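Local coordinates for protein oxidoreductase (PDB 3Q2K) that probably oxidises UDP-N-acetylglucosaminuronic acid at the sugar ring with an NAD cofactor, a step in making 2,3-diacetamido-2,3-dideoxy-D-mannuronic acid, at residues C[154-159]-C[311-316]. Sequence-based numbering, arbitrary orientation.
Sequences RNATLQ and YETTSV
A threonine hydroxyl of one helix accepting a bond from a first-turn amide of another joins Thr313 to Thr157: the start of helix 156-166 meets the last turns of helix 306-315. Thr157 N gives its hydrogen to Thr313 OG1 at 3.0 Å, with an N-H...O angle of 157°. Ala156 N lies almost as near that oxygen, but its angle is poor; it bonds instead to a water, N to O 3.0 Å, which in turn donates to Glu312 OE1 at 3.3 Å. Asn155 holds the N-cap position, yet its side chain makes no capping bond, and neighbouring Thr313 and Glu312, the latter through water, serve the first-turn amides. With chi1 at -46°, Thr313 OG1 stands beside its own backbone N and is hydrogen-bonded also to Ala309 O, one turn back, while the side chains of Thr313 and Asn155 cross at about a right angle. Glu312 runs out fully extended (chi1 173°), and its carboxylate lies against the methyl of Ala156, CD to CB 3.8 Å. Joined by the water to Ala156 N, this carboxylate may be drawn toward the positive end of the helix dipole. Thr157 presents CG2 to Thr313, 4.0 Å from its CB, whereas its OG1 is hydrogen-bonded to Val288 O, so the two threonine hydroxyls serve different partners. The contact lies near the bound UDP-sugar, about 8 Å from the side chain of Asn155, and Gln151, which binds NADH, is close by in the chain. Such a helix-to-helix bond here ties the start of the first helix after the Rossmann sheet to a helix of the C-terminal alpha/beta domain in this Gfo/Idh/MocA-family dehydrogenase.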
# COMPACT_ATOMS: atom_id res chain seq x y z
N ARG C 154 -26.11 22.17 23.60
CA ARG C 154 -26.94 23.24 24.10
C ARG C 154 -26.12 24.09 25.05
O ARG C 154 -26.58 25.14 25.48
CB ARG C 154 -28.16 22.70 24.85
CG ARG C 154 -29.07 21.78 24.04
CD ARG C 154 -29.57 22.41 22.75
NE ARG C 154 -30.11 23.76 22.94
CZ ARG C 154 -29.92 24.75 22.08
NH1 ARG C 154 -30.44 25.95 22.32
NH2 ARG C 154 -29.21 24.55 20.99
N ASN C 155 -24.93 23.62 25.41
CA ASN C 155 -24.06 24.42 26.27
C ASN C 155 -24.00 25.87 25.80
O ASN C 155 -23.67 26.15 24.65
CB ASN C 155 -22.64 23.88 26.21
CG ASN C 155 -22.45 22.69 27.12
OD1 ASN C 155 -23.43 22.16 27.63
ND2 ASN C 155 -21.20 22.26 27.31
N ALA C 156 -24.26 26.81 26.69
CA ALA C 156 -24.12 28.21 26.30
C ALA C 156 -22.77 28.60 25.72
O ALA C 156 -22.75 29.41 24.79
CB ALA C 156 -24.47 29.15 27.44
N THR C 157 -21.68 28.11 26.30
CA THR C 157 -20.36 28.41 25.73
C THR C 157 -20.23 27.98 24.26
O THR C 157 -19.74 28.75 23.44
CB THR C 157 -19.30 27.65 26.51
OG1 THR C 157 -19.77 26.30 26.59
CG2 THR C 157 -19.15 28.24 27.92
N LEU C 158 -20.67 26.77 23.93
CA LEU C 158 -20.43 26.22 22.60
C LEU C 158 -21.43 26.85 21.63
O LEU C 158 -21.11 27.09 20.46
CB LEU C 158 -20.54 24.69 22.60
CG LEU C 158 -19.47 23.88 23.35
CD1 LEU C 158 -19.75 22.38 23.43
CD2 LEU C 158 -18.07 24.13 22.78
N GLN C 159 -22.63 27.17 22.10
CA GLN C 159 -23.53 28.00 21.30
C GLN C 159 -22.91 29.31 20.82
O GLN C 159 -23.02 29.68 19.65
CB GLN C 159 -24.84 28.28 22.03
CG GLN C 159 -25.90 27.20 21.85
CD GLN C 159 -26.14 26.85 20.39
OE1 GLN C 159 -26.41 27.73 19.57
NE2 GLN C 159 -26.02 25.58 20.04
N TYR C 311 -20.86 30.92 33.30
CA TYR C 311 -21.47 30.61 34.59
C TYR C 311 -22.64 29.66 34.34
O TYR C 311 -22.83 28.67 35.05
CB TYR C 311 -21.92 31.82 35.41
CG TYR C 311 -22.73 31.36 36.60
CD1 TYR C 311 -24.11 31.23 36.52
CD2 TYR C 311 -22.11 30.98 37.79
CE1 TYR C 311 -24.86 30.78 37.59
CE2 TYR C 311 -22.85 30.53 38.87
CZ TYR C 311 -24.22 30.43 38.76
OH TYR C 311 -24.97 29.98 39.83
N GLU C 312 -23.41 29.96 33.30
CA GLU C 312 -24.50 29.09 32.92
C GLU C 312 -24.10 27.66 32.55
O GLU C 312 -24.67 26.71 33.07
CB GLU C 312 -25.32 29.74 31.81
CG GLU C 312 -26.38 28.80 31.27
CD GLU C 312 -27.16 29.42 30.13
OE1 GLU C 312 -27.90 28.64 29.49
OE2 GLU C 312 -27.03 30.64 29.88
N THR C 313 -23.12 27.47 31.67
CA THR C 313 -22.80 26.11 31.24
C THR C 313 -22.29 25.31 32.43
O THR C 313 -22.63 24.14 32.62
CB THR C 313 -21.77 26.08 30.10
OG1 THR C 313 -22.14 27.05 29.11
CG2 THR C 313 -21.67 24.70 29.47
N THR C 314 -21.46 25.99 33.22
CA THR C 314 -20.91 25.37 34.42
C THR C 314 -21.98 24.92 35.41
O THR C 314 -21.87 23.84 35.99
CB THR C 314 -19.89 26.26 35.14
OG1 THR C 314 -18.84 26.56 34.21
CG2 THR C 314 -19.31 25.51 36.33
N SER C 315 -23.00 25.76 35.55
CA SER C 315 -24.09 25.45 36.47
C SER C 315 -24.98 24.26 36.11
O SER C 315 -25.76 23.79 36.95
CB SER C 315 -24.96 26.68 36.74
OG SER C 315 -26.27 26.52 36.24
N VAL C 316 -24.92 23.77 34.88
CA VAL C 316 -25.68 22.56 34.56
C VAL C 316 -24.76 21.40 34.23
O VAL C 316 -25.20 20.34 33.78
CB VAL C 316 -26.68 22.76 33.41
CG1 VAL C 316 -27.60 23.94 33.73
CG2 VAL C 316 -25.91 22.92 32.11
O HOH W 1 -25.72 26.22 29.21